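Local coordinates for ferric vibriobactin ABC transporter, periplasmic ferric vibriobactin-binding protein (Vibrio cholerae, PDB 3R5T) that binds the iron(III) complex of the siderophore vibriobactin in the periplasm, probably delivering it to an ABC transporter for import, at residues T29-T34 and G96-R101. Sequence-based numbering, arbitrary orientation.
With VBN ((4S,5R)-N-{3-[(2,3-dihydroxybenzoyl)amino]propyl}-2-(2,3-dihydroxyphenyl)-N-[3-({[(4S,5R)-2-(2,3-dihydroxyphenyl)-5-met hyl-4,5-dihydro-1,3-oxazol-4-yl]carbonyl}amino)propyl]-5-methyl-4,5-dihydro-1,3-oxazole-4-carboxamide), chain B.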
loop_
_atom_site.group_PDB
_atom_site.type_symbol
_atom_site.label_atom_id
_atom_site.label_comp_id
_atom_site.label_asym_id
_atom_site.label_seq_id
_atom_site.Cartn_x
_atom_site.Cartn_y
_atom_site.Cartn_z
ATOM N N THR A 29 -10.934 -0.253 -10.411
ATOM C CA THR A 29 -11.269 1.167 -10.284
ATOM C C THR A 29 -10.421 1.898 -9.250
ATOM O O THR A 29 -10.635 3.094 -9.019
ATOM C CB THR A 29 -12.763 1.409 -9.930
ATOM O OG1 THR A 29 -13.031 0.980 -8.583
ATOM C CG2 THR A 29 -13.678 0.649 -10.892
ATOM N N ALA A 30 -9.483 1.168 -8.635
ATOM C CA ALA A 30 -8.636 1.724 -7.568
ATOM C C ALA A 30 -7.165 1.437 -7.854
ATOM O O ALA A 30 -6.713 0.285 -7.757
ATOM C CB ALA A 30 -9.032 1.161 -6.166
ATOM N N VAL A 31 -6.420 2.478 -8.196
ATOM C CA VAL A 31 -5.013 2.324 -8.534
ATOM C C VAL A 31 -4.235 1.592 -7.420
ATOM O O VAL A 31 -3.333 0.806 -7.708
ATOM C CB VAL A 31 -4.396 3.709 -8.899
ATOM C CG1 VAL A 31 -4.371 4.640 -7.670
ATOM C CG2 VAL A 31 -2.999 3.555 -9.516
ATOM N N THR A 32 -4.599 1.818 -6.163
ATOM C CA THR A 32 -3.926 1.097 -5.068
ATOM C C THR A 32 -4.062 -0.411 -5.212
ATOM O O THR A 32 -3.112 -1.137 -4.990
ATOM C CB THR A 32 -4.454 1.496 -3.677
ATOM O OG1 THR A 32 -4.238 2.891 -3.485
ATOM C CG2 THR A 32 -3.715 0.735 -2.576
ATOM N N VAL A 33 -5.240 -0.884 -5.602
ATOM C CA VAL A 33 -5.475 -2.318 -5.605
ATOM C C VAL A 33 -4.783 -2.978 -6.784
ATOM O O VAL A 33 -4.469 -4.166 -6.739
ATOM C CB VAL A 33 -6.961 -2.594 -5.659
ATOM C CG1 VAL A 33 -7.234 -4.083 -5.834
ATOM C CG2 VAL A 33 -7.610 -2.069 -4.387
ATOM N N THR A 34 -4.539 -2.209 -7.843
ATOM C CA THR A 34 -3.971 -2.790 -9.067
ATOM C C THR A 34 -2.602 -3.454 -8.850
ATOM O O THR A 34 -2.301 -4.501 -9.434
ATOM C CB THR A 34 -3.950 -1.726 -10.163
ATOM O OG1 THR A 34 -5.299 -1.326 -10.395
ATOM C CG2 THR A 34 -3.363 -2.262 -11.452
ATOM N N GLY A 96 -10.148 6.137 0.464
ATOM C CA GLY A 96 -8.933 6.626 -0.177
ATOM C C GLY A 96 -9.327 7.472 -1.373
ATOM O O GLY A 96 -10.484 7.437 -1.812
ATOM N N ALA A 97 -8.383 8.233 -1.911
ATOM C CA ALA A 97 -8.700 9.086 -3.066
ATOM C C ALA A 97 -9.208 8.294 -4.282
ATOM O O ALA A 97 -9.912 8.848 -5.149
ATOM C CB ALA A 97 -7.492 9.949 -3.456
ATOM N N ASP A 98 -8.839 7.017 -4.343
ATOM C CA ASP A 98 -9.181 6.133 -5.468
ATOM C C ASP A 98 -10.469 5.333 -5.240
ATOM O O ASP A 98 -10.803 4.453 -6.029
ATOM C CB ASP A 98 -8.005 5.187 -5.809
ATOM C CG ASP A 98 -7.586 4.305 -4.652
ATOM O OD1 ASP A 98 -8.266 4.283 -3.618
ATOM O OD2 ASP A 98 -6.552 3.633 -4.802
ATOM N N SER A 99 -11.219 5.675 -4.196
ATOM C CA SER A 99 -12.468 4.963 -3.911
ATOM C C SER A 99 -13.614 5.363 -4.838
ATOM O O SER A 99 -13.940 6.547 -4.953
ATOM C CB SER A 99 -12.900 5.180 -2.459
ATOM O OG SER A 99 -14.165 4.562 -2.224
ATOM N N ALA A 100 -14.222 4.370 -5.492
ATOM C CA ALA A 100 -15.449 4.569 -6.250
ATOM C C ALA A 100 -16.651 3.937 -5.537
ATOM O O ALA A 100 -17.593 3.467 -6.188
ATOM C CB ALA A 100 -15.293 3.980 -7.646
ATOM N N ARG A 101 -16.613 3.911 -4.199
ATOM C CA ARG A 101 -17.644 3.253 -3.408
ATOM C C ARG A 101 -19.054 3.705 -3.790
ATOM O O ARG A 101 -19.957 2.875 -3.923
ATOM C CB ARG A 101 -17.393 3.468 -1.913
ATOM C CG ARG A 101 -18.441 2.838 -1.022
ATOM C CD ARG A 101 -18.015 2.844 0.438
ATOM N NE ARG A 101 -19.075 2.302 1.285
ATOM C CZ ARG A 101 -19.158 2.491 2.598
ATOM N NH1 ARG A 101 -20.168 1.966 3.279
ATOM N NH2 ARG A 101 -18.238 3.215 3.229
HETATM C C VBN B . -4.173 13.560 -0.049
HETATM N N VBN B . -5.562 11.502 -0.555
HETATM O O VBN B . -4.583 13.643 1.060
HETATM C CA VBN B . -4.831 12.645 -1.073
HETATM C CB VBN B . -5.939 13.347 -1.945
HETATM C CAB VBN B . 1.006 9.548 -5.641
HETATM O OAC VBN B . -0.175 12.492 3.614
HETATM O OAD VBN B . -2.159 12.755 -4.815
HETATM O OAF VBN B . -3.686 8.196 1.280
HETATM O OAG VBN B . -8.168 8.296 2.664
HETATM O OAH VBN B . -5.650 8.224 -1.042
HETATM O OAI VBN B . -3.141 10.799 1.166
HETATM O OAJ VBN B . -6.292 9.706 1.289
HETATM O OAK VBN B . -3.523 9.751 -1.761
HETATM C CAL VBN B . -1.066 8.414 3.941
HETATM C CAM VBN B . -10.246 10.726 0.751
HETATM C CAN VBN B . -4.739 6.720 -4.317
HETATM C CAO VBN B . -2.058 7.849 3.069
HETATM C CAP VBN B . -9.894 9.657 1.623
HETATM C CAQ VBN B . -5.422 6.910 -3.071
HETATM C CAR VBN B . -0.765 9.824 3.891
HETATM C CAS VBN B . -9.256 11.454 0.075
HETATM C CAT VBN B . -3.675 7.578 -4.696
HETATM C CAU VBN B . -1.546 15.255 1.290
HETATM C CAV VBN B . -1.389 15.216 -2.199
HETATM C CAW VBN B . -1.886 14.462 2.562
HETATM C CAX VBN B . -0.753 14.943 -3.582
HETATM C CAY VBN B . -2.727 15.563 0.367
HETATM C CAZ VBN B . -2.681 14.431 -1.916
HETATM N NBB VBN B . -2.061 13.019 2.410
HETATM N NBC VBN B . -0.276 13.565 -3.673
HETATM N NBD VBN B . -1.461 10.267 -3.286
HETATM O OBF VBN B . -1.492 9.273 -5.408
HETATM C CBG VBN B . -1.122 12.109 3.022
HETATM C CBH VBN B . -1.100 12.529 -4.304
HETATM C CBJ VBN B . -6.890 12.000 -0.310
HETATM C CBK VBN B . -2.743 8.697 2.151
HETATM C CBL VBN B . -8.541 9.326 1.821
HETATM C CBM VBN B . -5.015 7.953 -2.242
HETATM C CBN VBN B . -2.467 10.032 2.104
HETATM C CBO VBN B . -7.609 10.028 1.173
HETATM C CBP VBN B . -3.988 8.778 -2.614
HETATM C CBQ VBN B . -1.431 10.616 3.013
HETATM C CBR VBN B . -7.975 11.114 0.251
HETATM C CBS VBN B . -3.276 8.569 -3.879
HETATM C CBU VBN B . -0.341 10.222 -5.448
HETATM C CBW VBN B . -2.237 9.581 -4.271
HETATM C CBX VBN B . -0.592 11.104 -4.126
HETATM N NBY VBN B . -3.147 14.480 -0.527
HETATM O OG1 VBN B . -7.210 13.019 -1.231
HETATM C CG2 VBN B . -5.892 13.170 -3.454
HETATM O O HOH W 1 -12.274 2.045 -6.000
#
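The carboxylate of D98 meets segment 29-34 through one oxygen that takes two bonds from T32. T32 N reaches D98 OD2 at 3.0 Å, almost in line with the C-O bond. T32 OG1 donates to D98 OD2 on its syn side at 2.8 Å, 25° out of the carboxylate plane. That hydroxyl lies beside its own backbone N (chi1 -60°), which lets both donors converge on one oxygen; R269 NE bonds to it as well. D98 OD1 is held by Y118 and S93, fixing the carboxylate's rotation. The two segments follow strands 26-28 and 89-93, neighbours in the parallel sheet of one lobe of this solute-binding protein, and together they line the siderophore pocket. The type I turn G96-S99 presents A97 N to a ligand oxygen, VBN OAH, at 2.9 Å, nearly straight. Van der Waals contact is made by methyl groups set against oxygens: the side chains of V31 and D98 cross at about a right angle, with V31 CG1 3.7 Å from D98 OD2, while A30 CB rests 3.7 Å from D98 O. Farther from the ligand, a bridging water donates to T29 OG1 and D98 O and accepts from A100 N; T29 OG1 also bonds to V91 O.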